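Local coordinates for protein SxtG (Microseira wollei, PDB 6U1R) that probably transfers an amidino group to an amine substrate during saxitoxin biosynthesis, at residues D215-Q229 against R251-I265. Sequence-based numbering, arbitrary orientation.
Sequences DAADFVRCGRDIFGQ and RIHIIESQCPEALHI
His264 donates from NE2 to Asp215 OD2 (2.8 Å, 167° at the hydrogen), in the plane of the imidazole and on the anti lone pair of the carboxylate. The methyl of Ala217 lies over one ring face in a CH-pi contact and Leu263 CD1 over the opposite face, near its rim, so apolar groups flank the ring while the bond fixes its rotation. Ile265 N, bonded to Ala217 O at 2.9 Å, anchors the backbone just beyond the histidine. Behind this shell stands Asp218: OD1 takes a weak bond from His264 N and a straight one from Gln229 NE2 (2.9 Å), while OD2 is held by Thr234 and Ser231. The extended Gln229 chain runs alongside Ile265, its CD 3.8 Å from Ile265 CG1, long enough to bring the amide to Asp218; OE1 accepts from a water that also bonds Ser257 OG.

Farther out, strands 225-229 and 251-255 pair in parallel, Gly228 N and O bonding His253 O and Ile255 N. Gly228, lacking a side chain, lets the Phe219 ring close on its backbone (CD2 3.6 Å from Gly228 CA). At the far end Asp225 OD1 receives Arg251 NE (2.9 Å) and His253 NE2 (2.8 Å) from opposite faces of the carboxylate plane. A bend at chi3 (-73°) helps turn the guanidinium side-on, so NH2 completes the salt bridge at OD2.

With helix 236-245 the strands form a beta-alpha-beta unit. Asp215, just before hairpin strand 219-222, and His264, in the loop after 251-255, are predicted with nearby Cys368 to form the Cys-His-Asp active site of amidinotransferases.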
loop_
_atom_site.group_PDB
_atom_site.type_symbol
_atom_site.label_atom_id
_atom_site.label_comp_id
_atom_site.label_asym_id
_atom_site.label_seq_id
_atom_site.Cartn_x
_atom_site.Cartn_y
_atom_site.Cartn_z
ATOM N N ASP A 215 0.727 -12.153 -4.742
ATOM C CA ASP A 215 -0.404 -12.594 -3.938
ATOM C C ASP A 215 0.136 -13.223 -2.658
ATOM O O ASP A 215 1.125 -13.972 -2.685
ATOM C CB ASP A 215 -1.244 -13.642 -4.673
ATOM C CG ASP A 215 -2.178 -13.048 -5.722
ATOM O OD1 ASP A 215 -1.964 -11.898 -6.147
ATOM O OD2 ASP A 215 -3.124 -13.756 -6.123
ATOM N N ALA A 216 -0.541 -12.966 -1.543
ATOM C CA ALA A 216 -0.036 -13.475 -0.275
ATOM C C ALA A 216 -0.030 -14.998 -0.256
ATOM O O ALA A 216 0.816 -15.614 0.403
ATOM C CB ALA A 216 -0.880 -12.915 0.871
ATOM N N ALA A 217 -0.947 -15.621 -0.982
ATOM C CA ALA A 217 -1.050 -17.074 -0.948
ATOM C C ALA A 217 0.004 -17.773 -1.798
ATOM O O ALA A 217 0.010 -19.013 -1.845
ATOM C CB ALA A 217 -2.445 -17.501 -1.394
ATOM N N ASP A 218 0.913 -17.032 -2.445
ATOM C CA ASP A 218 2.114 -17.648 -3.007
ATOM C C ASP A 218 3.214 -17.866 -1.956
ATOM O O ASP A 218 4.336 -18.265 -2.327
ATOM C CB ASP A 218 2.669 -16.805 -4.166
ATOM C CG ASP A 218 2.037 -17.163 -5.505
ATOM O OD1 ASP A 218 1.846 -18.376 -5.759
ATOM O OD2 ASP A 218 1.721 -16.229 -6.282
ATOM N N PHE A 219 2.901 -17.651 -0.669
ATOM C CA PHE A 219 3.842 -17.826 0.435
ATOM C C PHE A 219 3.217 -18.647 1.561
ATOM O O PHE A 219 2.009 -18.561 1.811
ATOM C CB PHE A 219 4.305 -16.474 0.989
ATOM C CG PHE A 219 4.941 -15.596 -0.044
ATOM C CD1 PHE A 219 4.166 -14.764 -0.836
ATOM C CD2 PHE A 219 6.307 -15.621 -0.245
ATOM C CE1 PHE A 219 4.736 -13.974 -1.793
ATOM C CE2 PHE A 219 6.888 -14.809 -1.205
ATOM C CZ PHE A 219 6.104 -13.994 -1.986
ATOM N N VAL A 220 4.048 -19.466 2.221
ATOM C CA VAL A 220 3.662 -20.160 3.449
ATOM C C VAL A 220 4.722 -19.885 4.507
ATOM O O VAL A 220 5.892 -19.647 4.191
ATOM C CB VAL A 220 3.470 -21.681 3.242
ATOM C CG1 VAL A 220 2.158 -21.942 2.549
ATOM C CG2 VAL A 220 4.633 -22.277 2.447
ATOM N N ARG A 221 4.302 -19.898 5.780
ATOM C CA ARG A 221 5.076 -19.312 6.881
ATOM C C ARG A 221 5.578 -20.363 7.868
ATOM O O ARG A 221 4.776 -21.121 8.429
ATOM C CB ARG A 221 4.213 -18.291 7.622
ATOM C CG ARG A 221 3.860 -17.033 6.764
ATOM C CD ARG A 221 2.704 -16.212 7.320
ATOM N NE ARG A 221 1.570 -17.104 7.504
ATOM C CZ ARG A 221 0.882 -17.256 8.625
ATOM N NH1 ARG A 221 1.105 -16.485 9.696
ATOM N NH2 ARG A 221 -0.056 -18.191 8.664
ATOM N N CYS A 222 6.897 -20.348 8.130
ATOM C CA CYS A 222 7.553 -21.238 9.105
ATOM C C CYS A 222 8.427 -20.435 10.077
ATOM O O CYS A 222 9.632 -20.660 10.190
ATOM C CB CYS A 222 8.431 -22.286 8.427
ATOM S SG CYS A 222 7.517 -23.406 7.360
ATOM N N GLY A 223 7.812 -19.524 10.807
ATOM C CA GLY A 223 8.577 -18.664 11.706
ATOM C C GLY A 223 9.489 -17.743 10.927
ATOM O O GLY A 223 9.052 -17.041 10.004
ATOM N N ARG A 224 10.779 -17.741 11.283
ATOM C CA ARG A 224 11.741 -16.863 10.630
ATOM C C ARG A 224 11.987 -17.219 9.163
ATOM O O ARG A 224 12.559 -16.396 8.437
ATOM C CB ARG A 224 13.082 -16.891 11.370
ATOM C CG ARG A 224 13.067 -16.198 12.716
ATOM C CD ARG A 224 14.466 -15.897 13.222
ATOM N NE ARG A 224 14.423 -15.257 14.539
ATOM C CZ ARG A 224 14.354 -13.947 14.754
ATOM N NH1 ARG A 224 14.326 -13.090 13.742
ATOM N NH2 ARG A 224 14.321 -13.487 16.008
ATOM N N ASP A 225 11.566 -18.397 8.714
ATOM C CA ASP A 225 11.756 -18.835 7.337
ATOM C C ASP A 225 10.397 -18.930 6.660
ATOM O O ASP A 225 9.478 -19.570 7.188
ATOM C CB ASP A 225 12.498 -20.172 7.292
ATOM C CG ASP A 225 13.875 -20.058 7.875
ATOM O OD1 ASP A 225 14.756 -19.521 7.176
ATOM O OD2 ASP A 225 14.064 -20.463 9.047
ATOM N N ILE A 226 10.278 -18.269 5.503
ATOM C CA ILE A 226 9.066 -18.214 4.694
ATOM C C ILE A 226 9.399 -18.775 3.309
ATOM O O ILE A 226 10.474 -18.499 2.761
ATOM C CB ILE A 226 8.544 -16.760 4.607
ATOM C CG1 ILE A 226 8.086 -16.264 5.984
ATOM C CG2 ILE A 226 7.394 -16.629 3.595
ATOM C CD1 ILE A 226 7.913 -14.766 6.073
ATOM N N PHE A 227 8.508 -19.585 2.761
ATOM C CA PHE A 227 8.713 -20.190 1.446
ATOM C C PHE A 227 7.735 -19.587 0.450
ATOM O O PHE A 227 6.544 -19.468 0.748
ATOM C CB PHE A 227 8.548 -21.702 1.526
ATOM C CG PHE A 227 9.567 -22.345 2.405
ATOM C CD1 PHE A 227 10.791 -22.733 1.887
ATOM C CD2 PHE A 227 9.343 -22.486 3.757
ATOM C CE1 PHE A 227 11.753 -23.288 2.692
ATOM C CE2 PHE A 227 10.320 -23.045 4.573
ATOM C CZ PHE A 227 11.524 -23.438 4.027
ATOM N N GLY A 228 8.240 -19.203 -0.725
ATOM C CA GLY A 228 7.398 -18.649 -1.768
ATOM C C GLY A 228 7.754 -19.241 -3.118
ATOM O O GLY A 228 8.695 -20.031 -3.243
ATOM N N GLN A 229 6.979 -18.848 -4.122
ATOM C CA GLN A 229 7.260 -19.205 -5.506
ATOM C C GLN A 229 6.918 -18.026 -6.406
ATOM O O GLN A 229 6.031 -17.232 -6.098
ATOM C CB GLN A 229 6.440 -20.429 -5.956
ATOM C CG GLN A 229 4.930 -20.180 -5.839
ATOM C CD GLN A 229 4.058 -21.285 -6.405
ATOM O OE1 GLN A 229 4.520 -22.403 -6.661
ATOM N NE2 GLN A 229 2.767 -20.975 -6.600
ATOM N N ARG A 251 13.682 -14.645 6.599
ATOM C CA ARG A 251 14.362 -15.090 5.394
ATOM C C ARG A 251 13.331 -15.750 4.495
ATOM O O ARG A 251 12.607 -16.644 4.946
ATOM C CB ARG A 251 15.473 -16.090 5.729
ATOM C CG ARG A 251 16.492 -15.582 6.743
ATOM C CD ARG A 251 17.346 -16.725 7.293
ATOM N NE ARG A 251 16.622 -17.604 8.227
ATOM C CZ ARG A 251 16.810 -17.653 9.552
ATOM N NH1 ARG A 251 17.702 -16.868 10.151
ATOM N NH2 ARG A 251 16.108 -18.508 10.295
ATOM N N ILE A 252 13.280 -15.329 3.231
ATOM C CA ILE A 252 12.351 -15.892 2.250
ATOM C C ILE A 252 13.107 -16.789 1.280
ATOM O O ILE A 252 14.077 -16.354 0.643
ATOM C CB ILE A 252 11.611 -14.785 1.484
ATOM C CG1 ILE A 252 10.958 -13.825 2.481
ATOM C CG2 ILE A 252 10.600 -15.418 0.507
ATOM C CD1 ILE A 252 10.021 -12.828 1.852
ATOM N N HIS A 253 12.627 -18.024 1.140
ATOM C CA HIS A 253 13.220 -19.043 0.282
ATOM C C HIS A 253 12.267 -19.296 -0.873
ATOM O O HIS A 253 11.068 -19.452 -0.651
ATOM C CB HIS A 253 13.437 -20.336 1.059
ATOM C CG HIS A 253 14.207 -20.142 2.325
ATOM N ND1 HIS A 253 15.583 -20.220 2.378
ATOM C CD2 HIS A 253 13.792 -19.840 3.576
ATOM C CE1 HIS A 253 15.981 -19.989 3.620
ATOM N NE2 HIS A 253 14.914 -19.752 4.366
ATOM N N ILE A 254 12.788 -19.347 -2.091
ATOM C CA ILE A 254 11.949 -19.457 -3.282
ATOM C C ILE A 254 12.089 -20.867 -3.837
ATOM O O ILE A 254 13.206 -21.311 -4.126
ATOM C CB ILE A 254 12.329 -18.395 -4.324
ATOM C CG1 ILE A 254 12.102 -16.994 -3.739
ATOM C CG2 ILE A 254 11.535 -18.579 -5.620
ATOM C CD1 ILE A 254 10.640 -16.737 -3.217
ATOM N N ILE A 255 10.963 -21.573 -3.974
ATOM C CA ILE A 255 10.959 -22.894 -4.594
ATOM C C ILE A 255 10.623 -22.748 -6.073
ATOM O O ILE A 255 10.038 -21.754 -6.505
ATOM C CB ILE A 255 9.970 -23.868 -3.922
ATOM C CG1 ILE A 255 8.522 -23.466 -4.219
ATOM C CG2 ILE A 255 10.222 -23.949 -2.417
ATOM C CD1 ILE A 255 7.548 -24.583 -4.099
ATOM N N GLU A 256 10.954 -23.784 -6.846
ATOM C CA GLU A 256 10.577 -23.887 -8.254
ATOM C C GLU A 256 9.382 -24.825 -8.388
ATOM O O GLU A 256 9.469 -25.988 -7.994
ATOM C CB GLU A 256 11.751 -24.409 -9.084
ATOM C CG GLU A 256 13.039 -23.596 -8.915
ATOM C CD GLU A 256 12.941 -22.198 -9.500
ATOM O OE1 GLU A 256 12.284 -22.041 -10.552
ATOM O OE2 GLU A 256 13.522 -21.253 -8.908
ATOM N N SER A 257 8.262 -24.315 -8.909
ATOM C CA SER A 257 7.114 -25.163 -9.215
ATOM C C SER A 257 7.230 -25.705 -10.634
ATOM O O SER A 257 7.651 -24.995 -11.549
ATOM C CB SER A 257 5.797 -24.399 -9.086
ATOM O OG SER A 257 4.695 -25.242 -9.408
ATOM N N GLN A 258 6.851 -26.964 -10.802
ATOM C CA GLN A 258 6.694 -27.581 -12.112
ATOM C C GLN A 258 5.280 -27.427 -12.673
ATOM O O GLN A 258 4.999 -27.963 -13.749
ATOM C CB GLN A 258 7.058 -29.067 -12.021
ATOM C CG GLN A 258 8.529 -29.309 -11.657
ATOM C CD GLN A 258 8.826 -30.766 -11.300
ATOM O OE1 GLN A 258 7.962 -31.497 -10.801
ATOM N NE2 GLN A 258 10.055 -31.186 -11.548
ATOM N N CYS A 259 4.380 -26.733 -11.969
ATOM C CA CYS A 259 3.013 -26.546 -12.456
ATOM C C CYS A 259 2.990 -25.402 -13.460
ATOM O O CYS A 259 3.269 -24.264 -13.078
ATOM C CB CYS A 259 2.061 -26.214 -11.311
ATOM S SG CYS A 259 0.360 -25.856 -11.877
ATOM N N PRO A 260 2.670 -25.646 -14.736
ATOM C CA PRO A 260 2.669 -24.538 -15.706
ATOM C C PRO A 260 1.601 -23.492 -15.444
ATOM O O PRO A 260 1.730 -22.363 -15.946
ATOM C CB PRO A 260 2.416 -25.245 -17.056
ATOM C CG PRO A 260 2.754 -26.684 -16.812
ATOM C CD PRO A 260 2.396 -26.940 -15.381
ATOM N N GLU A 261 0.552 -23.856 -14.706
ATOM C CA GLU A 261 -0.585 -23.014 -14.350
ATOM C C GLU A 261 -0.407 -22.319 -12.990
ATOM O O GLU A 261 -1.399 -21.853 -12.414
ATOM C CB GLU A 261 -1.860 -23.869 -14.312
ATOM C CG GLU A 261 -2.229 -24.535 -15.649
ATOM C CD GLU A 261 -1.527 -25.858 -15.896
ATOM O OE1 GLU A 261 -1.309 -26.610 -14.925
ATOM O OE2 GLU A 261 -1.223 -26.164 -17.068
ATOM N N ALA A 262 0.820 -22.286 -12.463
ATOM C CA ALA A 262 1.043 -21.986 -11.052
ATOM C C ALA A 262 0.421 -20.657 -10.659
ATOM O O ALA A 262 0.652 -19.628 -11.301
ATOM C CB ALA A 262 2.539 -21.971 -10.733
ATOM N N LEU A 263 -0.342 -20.690 -9.557
ATOM C CA LEU A 263 -0.974 -19.505 -8.993
ATOM C C LEU A 263 -1.369 -19.895 -7.564
ATOM O O LEU A 263 -2.330 -20.644 -7.371
ATOM C CB LEU A 263 -2.172 -19.072 -9.829
ATOM C CG LEU A 263 -3.033 -17.851 -9.480
ATOM C CD1 LEU A 263 -2.410 -16.870 -8.554
ATOM C CD2 LEU A 263 -3.398 -17.132 -10.779
ATOM N N HIS A 264 -0.566 -19.449 -6.599
ATOM C CA HIS A 264 -0.656 -19.767 -5.175
ATOM C C HIS A 264 0.059 -21.077 -4.870
ATOM O O HIS A 264 0.103 -21.987 -5.705
ATOM C CB HIS A 264 -2.113 -19.782 -4.681
ATOM C CG HIS A 264 -2.825 -18.497 -4.963
ATOM N ND1 HIS A 264 -4.182 -18.422 -5.194
ATOM C CD2 HIS A 264 -2.348 -17.235 -5.091
ATOM C CE1 HIS A 264 -4.507 -17.168 -5.466
ATOM N NE2 HIS A 264 -3.417 -16.425 -5.387
ATOM N N ILE A 265 0.690 -21.130 -3.697
ATOM C CA ILE A 265 1.579 -22.230 -3.322
ATOM C C ILE A 265 0.895 -23.265 -2.422
ATOM O O ILE A 265 1.490 -24.329 -2.147
ATOM C CB ILE A 265 2.852 -21.657 -2.653
ATOM C CG1 ILE A 265 4.064 -22.601 -2.798
ATOM C CG2 ILE A 265 2.598 -21.267 -1.170
ATOM C CD1 ILE A 265 5.406 -21.959 -2.328
HETATM O O HOH W 1 2.869 -24.382 -7.761
#